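Local coordinates for minor fimbrium tip subunit Mfa3 (Porphyromonas gingivalis ATCC 33277, PDB 5NF4), which forms part of the tip of the minor fimbriae, filamentous pili that mediate biofilm formation and adhesion to host cells and other oral bacteria, at residues G109-F115 / M164-V170; L75-S79 / I129-M135. All blocks are in the same frame, centred on the assembly; numbering follows the deposited sequence.

Contact 1 (G109-F115 / M164-V170); sequences GQRDFFF and MYSNQTV
F113 and V170 meet on the buried face of this antiparallel strand pair, where CG2 of V170 comes to the edge of the F113 ring, in its plane, 4.0 Å from CE1. CG of Q168 rests against CD1 of F113, its amide plane nearly perpendicular to the ring, while CD of R111 passes across the valine. Further along, CE1 of F115 reaches the edge of the Y165 ring, 4.1 Å from CD2. F182, stacked on F113, and V190 and L192, against F115, extend this apolar layer into strand 180-205.

Round the corner at N167 the contact opens to solvent, with S166, N167 and T169 exposed. Here Q110, bent at chi2 (-47°), turns its amide back over the neighbouring strand, and NE2 donates in its own plane both to N167 OD1 and to T169 OG1, each at 3.1 Å. The first bond is almost straight (176°) but enters from above the asparagine carbonyl plane. F114, by contrast, is covered by helix 132-140; CE of M164 lies 3.5 Å from CE2 of F114, and SD makes an oblique Met-aromatic contact 4.7 Å from the ring centroid.

Two N-H...O bonds join each of the pairs G109 with V170 and R111 with Q168 on one side of the corner, and F113 with Y165 on the other. Between them the register slips by one residue, a beta bulge. D112 spans it: OD1 accepts from N167 N at 2.7 Å, from above the carboxylate plane, and also bonds S79 OG. The carboxylate thus takes up the backbone N-H that the bulge withdraws from the ladder.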
ATOM      1  N   GLY A 109      18.219   5.952  24.480  1.00 34.91           N
ATOM      2  CA  GLY A 109      18.697   4.595  24.298  1.00 37.34           C
ATOM      3  C   GLY A 109      18.435   4.125  22.881  1.00 37.70           C
ATOM      4  O   GLY A 109      18.355   4.943  21.973  1.00 36.00           O
ATOM      5  N   GLN A 110      18.357   2.810  22.696  1.00 36.01           N
ATOM      6  CA  GLN A 110      18.083   2.209  21.395  1.00 35.16           C
ATOM      7  C   GLN A 110      16.601   1.948  21.334  1.00 33.39           C
ATOM      8  O   GLN A 110      16.059   1.299  22.233  1.00 35.33           O
ATOM      9  CB  GLN A 110      18.849   0.896  21.204  1.00 37.87           C
ATOM     10  CG  GLN A 110      20.352   1.066  21.301  1.00 44.09           C
ATOM     11  CD  GLN A 110      20.826   2.250  20.484  1.00 45.79           C
ATOM     12  OE1 GLN A 110      21.306   3.275  21.032  1.00 46.60           O
ATOM     13  NE2 GLN A 110      20.658   2.141  19.166  1.00 48.42           N
ATOM     14  N   ARG A 111      15.941   2.500  20.325  1.00 32.76           N
ATOM     15  CA  ARG A 111      14.478   2.426  20.269  1.00 31.79           C
ATOM     16  C   ARG A 111      13.965   1.974  18.923  1.00 33.11           C
ATOM     17  O   ARG A 111      14.501   2.324  17.865  1.00 33.54           O
ATOM     18  CB  ARG A 111      13.859   3.796  20.622  1.00 32.80           C
ATOM     19  CG  ARG A 111      13.735   4.081  22.129  1.00 34.75           C
ATOM     20  CD  ARG A 111      15.041   4.578  22.790  1.00 36.14           C
ATOM     21  NE  ARG A 111      14.799   4.748  24.207  1.00 36.73           N
ATOM     22  CZ  ARG A 111      14.879   3.775  25.105  1.00 37.04           C
ATOM     23  NH1 ARG A 111      15.254   2.544  24.762  1.00 37.66           N
ATOM     24  NH2 ARG A 111      14.612   4.041  26.361  1.00 38.95           N
ATOM     25  N   ASP A 112      12.920   1.157  18.990  1.00 31.87           N
ATOM     26  CA  ASP A 112      12.149   0.759  17.819  1.00 31.23           C
ATOM     27  C   ASP A 112      10.847   1.581  17.768  1.00 32.15           C
ATOM     28  O   ASP A 112      10.089   1.576  18.727  1.00 33.29           O
ATOM     29  CB  ASP A 112      11.813  -0.723  17.897  1.00 33.06           C
ATOM     30  CG  ASP A 112      13.006  -1.644  17.675  1.00 39.20           C
ATOM     31  OD1 ASP A 112      14.185  -1.234  17.606  1.00 37.32           O
ATOM     32  OD2 ASP A 112      12.726  -2.845  17.511  1.00 44.39           O
ATOM     33  N   PHE A 113      10.607   2.289  16.663  1.00 31.18           N
ATOM     34  CA  PHE A 113       9.460   3.191  16.518  1.00 29.62           C
ATOM     35  C   PHE A 113       8.463   2.525  15.564  1.00 29.62           C
ATOM     36  O   PHE A 113       8.854   2.091  14.499  1.00 34.35           O
ATOM     37  CB  PHE A 113       9.856   4.517  15.917  1.00 30.56           C
ATOM     38  CG  PHE A 113      10.650   5.414  16.847  1.00 33.10           C
ATOM     39  CD1 PHE A 113      11.973   5.126  17.175  1.00 31.50           C
ATOM     40  CD2 PHE A 113      10.066   6.561  17.345  1.00 33.67           C
ATOM     41  CE1 PHE A 113      12.677   5.982  18.006  1.00 34.05           C
ATOM     42  CE2 PHE A 113      10.757   7.398  18.171  1.00 37.36           C
ATOM     43  CZ  PHE A 113      12.063   7.116  18.500  1.00 35.52           C
ATOM     44  N   PHE A 114       7.199   2.511  15.952  1.00 29.88           N
ATOM     45  CA  PHE A 114       6.134   1.958  15.112  1.00 29.66           C
ATOM     46  C   PHE A 114       5.103   3.043  14.893  1.00 32.14           C
ATOM     47  O   PHE A 114       4.628   3.644  15.843  1.00 32.30           O
ATOM     48  CB  PHE A 114       5.459   0.734  15.744  1.00 28.79           C
ATOM     49  CG  PHE A 114       6.364  -0.438  15.924  1.00 31.38           C
ATOM     50  CD1 PHE A 114       7.284  -0.454  16.976  1.00 30.48           C
ATOM     51  CD2 PHE A 114       6.303  -1.532  15.071  1.00 31.09           C
ATOM     52  CE1 PHE A 114       8.117  -1.541  17.166  1.00 30.70           C
ATOM     53  CE2 PHE A 114       7.135  -2.630  15.260  1.00 31.64           C
ATOM     54  CZ  PHE A 114       8.074  -2.616  16.321  1.00 32.85           C
ATOM     55  N   PHE A 115       4.714   3.232  13.628  1.00 31.68           N
ATOM     56  CA  PHE A 115       3.726   4.219  13.259  1.00 31.06           C
ATOM     57  C   PHE A 115       2.606   3.501  12.496  1.00 33.00           C
ATOM     58  O   PHE A 115       2.876   2.779  11.539  1.00 33.49           O
ATOM     59  CB  PHE A 115       4.309   5.323  12.381  1.00 32.66           C
ATOM     60  CG  PHE A 115       5.303   6.204  13.101  1.00 33.06           C
ATOM     61  CD1 PHE A 115       6.642   5.863  13.146  1.00 32.75           C
ATOM     62  CD2 PHE A 115       4.876   7.344  13.741  1.00 33.54           C
ATOM     63  CE1 PHE A 115       7.553   6.666  13.800  1.00 32.85           C
ATOM     64  CE2 PHE A 115       5.778   8.175  14.408  1.00 37.67           C
ATOM     65  CZ  PHE A 115       7.115   7.836  14.440  1.00 34.44           C
ATOM     66  N   MET A 164       7.812   1.471  10.180  1.00 30.42           N
ATOM     67  CA  MET A 164       8.576   1.155  11.378  1.00 33.53           C
ATOM     68  C   MET A 164      10.056   1.362  11.152  1.00 32.86           C
ATOM     69  O   MET A 164      10.595   1.156  10.048  1.00 34.08           O
ATOM     70  CB  MET A 164       8.263  -0.272  11.873  1.00 43.44           C
ATOM     71  CG  MET A 164       8.664  -1.411  11.021  1.00 51.91           C
ATOM     72  SD  MET A 164       8.300  -3.002  11.847  1.00 63.36           S
ATOM     73  CE  MET A 164       9.709  -3.087  12.961  1.00 52.04           C
ATOM     74  N   TYR A 165      10.725   1.813  12.222  1.00 35.02           N
ATOM     75  CA  TYR A 165      12.155   2.068  12.205  1.00 38.57           C
ATOM     76  C   TYR A 165      12.772   1.363  13.407  1.00 38.41           C
ATOM     77  O   TYR A 165      12.425   1.663  14.546  1.00 41.99           O
ATOM     78  CB  TYR A 165      12.442   3.567  12.276  1.00 36.88           C
ATOM     79  CG  TYR A 165      11.761   4.408  11.215  1.00 39.54           C
ATOM     80  CD1 TYR A 165      12.337   4.592   9.961  1.00 40.82           C
ATOM     81  CD2 TYR A 165      10.552   5.027  11.471  1.00 37.59           C
ATOM     82  CE1 TYR A 165      11.724   5.376   9.005  1.00 42.65           C
ATOM     83  CE2 TYR A 165       9.951   5.840  10.530  1.00 35.29           C
ATOM     84  CZ  TYR A 165      10.525   6.007   9.307  1.00 39.04           C
ATOM     85  OH  TYR A 165       9.920   6.805   8.357  1.00 41.03           O
ATOM     86  N   SER A 166      13.696   0.454  13.155  1.00 35.16           N
ATOM     87  CA  SER A 166      14.300  -0.335  14.212  1.00 34.61           C
ATOM     88  C   SER A 166      15.681   0.164  14.638  1.00 35.18           C
ATOM     89  O   SER A 166      16.401   0.824  13.879  1.00 36.46           O
ATOM     90  CB  SER A 166      14.408  -1.792  13.760  1.00 45.38           C
ATOM     91  OG  SER A 166      15.236  -1.844  12.630  1.00 49.51           O
ATOM     92  N   ASN A 167      16.024  -0.162  15.878  1.00 33.75           N
ATOM     93  CA  ASN A 167      17.317   0.158  16.449  1.00 35.69           C
ATOM     94  C   ASN A 167      17.777   1.607  16.166  1.00 38.83           C
ATOM     95  O   ASN A 167      18.882   1.846  15.675  1.00 39.91           O
ATOM     96  CB  ASN A 167      18.370  -0.850  15.948  1.00 42.61           C
ATOM     97  CG  ASN A 167      19.631  -0.861  16.829  1.00 56.34           C
ATOM     98  OD1 ASN A 167      19.585  -0.491  18.008  1.00 53.73           O
ATOM     99  ND2 ASN A 167      20.751  -1.305  16.265  1.00 64.77           N
ATOM    100  N   GLN A 168      16.928   2.574  16.500  1.00 36.26           N
ATOM    101  CA  GLN A 168      17.273   3.974  16.359  1.00 37.20           C
ATOM    102  C   GLN A 168      17.984   4.468  17.587  1.00 35.07           C
ATOM    103  O   GLN A 168      17.566   4.193  18.695  1.00 35.97           O
ATOM    104  CB  GLN A 168      16.020   4.805  16.152  1.00 35.23           C
ATOM    105  CG  GLN A 168      15.188   4.341  14.978  1.00 35.12           C
ATOM    106  CD  GLN A 168      15.865   4.607  13.661  1.00 37.46           C
ATOM    107  OE1 GLN A 168      16.005   5.753  13.265  1.00 37.50           O
ATOM    108  NE2 GLN A 168      16.285   3.544  12.965  1.00 41.29           N
ATOM    109  N   THR A 169      19.045   5.216  17.381  1.00 34.78           N
ATOM    110  CA  THR A 169      19.785   5.734  18.498  1.00 35.30           C
ATOM    111  C   THR A 169      19.176   7.053  18.885  1.00 37.19           C
ATOM    112  O   THR A 169      19.218   8.020  18.126  1.00 39.75           O
ATOM    113  CB  THR A 169      21.281   5.906  18.162  1.00 38.81           C
ATOM    114  OG1 THR A 169      21.814   4.642  17.749  1.00 42.64           O
ATOM    115  CG2 THR A 169      22.029   6.412  19.356  1.00 40.21           C
ATOM    116  N   VAL A 170      18.617   7.092  20.090  1.00 34.89           N
ATOM    117  CA  VAL A 170      18.018   8.306  20.624  1.00 34.90           C
ATOM    118  C   VAL A 170      18.928   8.892  21.682  1.00 36.89           C
ATOM    119  O   VAL A 170      19.170   8.248  22.721  1.00 35.43           O
ATOM    120  CB  VAL A 170      16.628   7.997  21.223  1.00 34.13           C
ATOM    121  CG1 VAL A 170      15.980   9.260  21.764  1.00 36.21           C
ATOM    122  CG2 VAL A 170      15.746   7.336  20.173  1.00 34.21           C
TER

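Contact 2 (L75-S79 / I129-M135); sequences LVFDS and IVNKSDM
The F77 ring carries K132 on one face: CA of the lysine sits 4.0 Å from the ring centroid, 23° off the normal and displaced toward the rim, a CH-pi contact made by helix backbone. V130 O lies near the ring plane at its edge. M135 and I129 come in obliquely around the far end, CG of M135 3.5 Å from CE1 and CG2 of I129 3.8 Å from CZ. C of N131 lies 3.3 Å from CE2 of F77, so the ring is pressed against the first turn of the helix.

M135 reaches the strand through a folded chain. CG stands anti to the backbone N (chi1 -179°), and the bend at chi2 brings SD beside the F77 ring in an oblique Met-aromatic contact and within 3.9 Å of CB of L75. The L75 and I129 side chains cross at about a right angle, CD2 to CG2 4.1 Å. At the more open end, the methylenes of K132 run past CB of F77, and CE approaches S79 O at 3.7 Å; NZ of K132 has a long, weak ion pair with D112 OD2.

No hydrogen bond joins the two segments, but the helix start is pinned from within. N131 is the N-cap, its OD1 accepting from D134 N at 2.9 Å, and D134 OD2 takes V130 N on its anti lone pair, fixing the loop that presents I129.

Strand 71-78 runs between strands 84-91 and 109-117, and helix 132-140 packs on one side of it. M122 and M126 of helix 122-126 close around L75, while F114 of strand 109-117 continues the apolar layer beyond M135.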
ATOM      1  N   LEU A  75       4.136   4.099  18.651  1.00 32.06           N
ATOM      2  CA  LEU A  75       4.512   3.286  19.810  1.00 33.67           C
ATOM      3  C   LEU A  75       6.017   3.016  19.725  1.00 32.90           C
ATOM      4  O   LEU A  75       6.553   2.634  18.673  1.00 32.77           O
ATOM      5  CB  LEU A  75       3.704   1.986  19.869  1.00 33.22           C
ATOM      6  CG  LEU A  75       2.189   2.135  20.008  1.00 36.07           C
ATOM      7  CD1 LEU A  75       1.552   2.110  18.627  1.00 37.90           C
ATOM      8  CD2 LEU A  75       1.580   1.042  20.923  1.00 33.58           C
ATOM      9  N   VAL A  76       6.694   3.228  20.853  1.00 33.22           N
ATOM     10  CA  VAL A  76       8.151   3.203  20.918  1.00 32.37           C
ATOM     11  C   VAL A  76       8.578   2.189  21.971  1.00 30.67           C
ATOM     12  O   VAL A  76       8.018   2.151  23.086  1.00 31.59           O
ATOM     13  CB  VAL A  76       8.730   4.598  21.268  1.00 31.35           C
ATOM     14  CG1 VAL A  76      10.244   4.565  21.021  1.00 31.68           C
ATOM     15  CG2 VAL A  76       8.041   5.698  20.453  1.00 34.65           C
ATOM     16  N   PHE A  77       9.503   1.324  21.598  1.00 30.71           N
ATOM     17  CA  PHE A  77       9.959   0.259  22.476  1.00 30.92           C
ATOM     18  C   PHE A  77      11.464   0.210  22.601  1.00 33.88           C
ATOM     19  O   PHE A  77      12.182   0.546  21.672  1.00 33.88           O
ATOM     20  CB  PHE A  77       9.475  -1.109  21.963  1.00 30.30           C
ATOM     21  CG  PHE A  77       7.991  -1.200  21.845  1.00 33.19           C
ATOM     22  CD1 PHE A  77       7.367  -0.723  20.691  1.00 33.17           C
ATOM     23  CD2 PHE A  77       7.207  -1.689  22.876  1.00 34.32           C
ATOM     24  CE1 PHE A  77       6.016  -0.724  20.572  1.00 32.85           C
ATOM     25  CE2 PHE A  77       5.800  -1.725  22.722  1.00 32.99           C
ATOM     26  CZ  PHE A  77       5.230  -1.252  21.580  1.00 32.78           C
ATOM     27  N   ASP A  78      11.951  -0.245  23.745  1.00 35.15           N
ATOM     28  CA  ASP A  78      13.393  -0.472  23.879  1.00 36.06           C
ATOM     29  C   ASP A  78      13.796  -1.595  22.924  1.00 37.37           C
ATOM     30  O   ASP A  78      13.177  -2.658  22.944  1.00 37.52           O
ATOM     31  CB  ASP A  78      13.732  -0.845  25.310  1.00 33.76           C
ATOM     32  CG  ASP A  78      15.232  -0.906  25.559  1.00 41.06           C
ATOM     33  OD1 ASP A  78      15.844  -1.939  25.233  1.00 41.25           O
ATOM     34  OD2 ASP A  78      15.796   0.078  26.076  1.00 45.20           O
ATOM     35  N   SER A  79      14.799  -1.364  22.076  1.00 35.61           N
ATOM     36  CA  SER A  79      15.172  -2.338  21.050  1.00 37.82           C
ATOM     37  C   SER A  79      15.625  -3.673  21.628  1.00 38.82           C
ATOM     38  O   SER A  79      15.436  -4.704  20.981  1.00 39.53           O
ATOM     39  CB  SER A  79      16.275  -1.766  20.155  1.00 39.27           C
ATOM     40  OG  SER A  79      15.850  -0.541  19.586  1.00 38.27           O
ATOM     41  N   ILE A 129      -1.238  -3.558  23.477  1.00 33.93           N
ATOM     42  CA  ILE A 129       0.121  -3.747  22.969  1.00 31.26           C
ATOM     43  C   ILE A 129       1.068  -3.398  24.117  1.00 37.18           C
ATOM     44  O   ILE A 129       1.447  -2.242  24.305  1.00 36.82           O
ATOM     45  CB  ILE A 129       0.424  -2.878  21.749  1.00 32.05           C
ATOM     46  CG1 ILE A 129      -0.518  -3.265  20.584  1.00 33.52           C
ATOM     47  CG2 ILE A 129       1.876  -3.056  21.326  1.00 32.96           C
ATOM     48  CD1 ILE A 129      -0.437  -2.348  19.391  1.00 33.10           C
ATOM     49  N   VAL A 130       1.430  -4.394  24.912  1.00 35.10           N
ATOM     50  CA  VAL A 130       2.165  -4.104  26.134  1.00 35.38           C
ATOM     51  C   VAL A 130       3.651  -3.936  25.875  1.00 35.57           C
ATOM     52  O   VAL A 130       4.322  -3.075  26.488  1.00 36.80           O
ATOM     53  CB  VAL A 130       1.959  -5.225  27.160  1.00 37.95           C
ATOM     54  CG1 VAL A 130       2.773  -4.956  28.409  1.00 42.36           C
ATOM     55  CG2 VAL A 130       0.479  -5.372  27.498  1.00 42.93           C
ATOM     56  N   ASN A 131       4.173  -4.776  24.992  1.00 32.43           N
ATOM     57  CA  ASN A 131       5.594  -4.831  24.734  1.00 35.53           C
ATOM     58  C   ASN A 131       5.851  -5.003  23.256  1.00 34.42           C
ATOM     59  O   ASN A 131       4.921  -5.101  22.448  1.00 34.18           O
ATOM     60  CB  ASN A 131       6.247  -5.959  25.544  1.00 38.64           C
ATOM     61  CG  ASN A 131       5.658  -7.318  25.239  1.00 38.14           C
ATOM     62  OD1 ASN A 131       5.208  -7.579  24.132  1.00 34.98           O
ATOM     63  ND2 ASN A 131       5.647  -8.196  26.248  1.00 40.96           N
ATOM     64  N   LYS A 132       7.124  -5.051  22.897  1.00 33.47           N
ATOM     65  CA  LYS A 132       7.501  -5.082  21.501  1.00 33.88           C
ATOM     66  C   LYS A 132       7.023  -6.379  20.809  1.00 33.56           C
ATOM     67  O   LYS A 132       6.701  -6.376  19.619  1.00 33.05           O
ATOM     68  CB  LYS A 132       9.017  -4.924  21.386  1.00 39.09           C
ATOM     69  CG  LYS A 132       9.474  -4.585  19.977  1.00 43.90           C
ATOM     70  CD  LYS A 132      10.946  -4.185  19.954  1.00 47.75           C
ATOM     71  CE  LYS A 132      11.858  -5.360  20.208  1.00 47.14           C
ATOM     72  NZ  LYS A 132      11.752  -6.358  19.136  1.00 48.47           N
ATOM     73  N   SER A 133       6.959  -7.478  21.558  1.00 33.09           N
ATOM     74  CA  SER A 133       6.470  -8.745  21.015  1.00 34.45           C
ATOM     75  C   SER A 133       5.014  -8.597  20.568  1.00 31.89           C
ATOM     76  O   SER A 133       4.636  -9.015  19.446  1.00 31.95           O
ATOM     77  CB  SER A 133       6.611  -9.870  22.060  1.00 37.10           C
ATOM     78  OG  SER A 133       5.975 -11.047  21.596  1.00 39.69           O
ATOM     79  N   ASP A 134       4.194  -7.980  21.429  1.00 30.05           N
ATOM     80  CA  ASP A 134       2.808  -7.683  21.084  1.00 30.35           C
ATOM     81  C   ASP A 134       2.736  -6.777  19.871  1.00 31.11           C
ATOM     82  O   ASP A 134       1.869  -6.916  19.015  1.00 30.49           O
ATOM     83  CB  ASP A 134       2.066  -7.009  22.228  1.00 29.23           C
ATOM     84  CG  ASP A 134       1.907  -7.902  23.444  1.00 35.43           C
ATOM     85  OD1 ASP A 134       1.927  -9.132  23.306  1.00 35.51           O
ATOM     86  OD2 ASP A 134       1.777  -7.352  24.557  1.00 36.89           O
ATOM     87  N   MET A 135       3.624  -5.797  19.842  1.00 28.48           N
ATOM     88  CA  MET A 135       3.612  -4.799  18.786  1.00 27.88           C
ATOM     89  C   MET A 135       3.891  -5.455  17.430  1.00 29.80           C
ATOM     90  O   MET A 135       3.184  -5.215  16.428  1.00 30.38           O
ATOM     91  CB  MET A 135       4.659  -3.697  19.060  1.00 29.79           C
ATOM     92  CG  MET A 135       4.679  -2.592  17.982  1.00 29.19           C
ATOM     93  SD  MET A 135       3.346  -1.445  18.122  1.00 30.56           S
ATOM     94  CE  MET A 135       2.428  -1.766  16.615  1.00 32.04           C
TER

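In the fold
Strand 109-117 belongs to contact 1 and, along its other edge, pairs with strand 71-78 of contact 2. Contact 1 is a backbone ladder whose F113/Y165/V170 face is buried, while F114 on the other face lies under helix 132-140; contact 2, helix on strand, has no hydrogen bond across it and depends on ring, methyl and sulfur packing. Its buried part is L75, F77, I129 and M135, its surface V130 and S133; contact 1 comes to the surface at N167 and T169. F114 ties them together, since its backbone N bonds to L75 O and its ring meets M164 as well as M135. D112 is a second link, and R111 forms a salt bridge with D78.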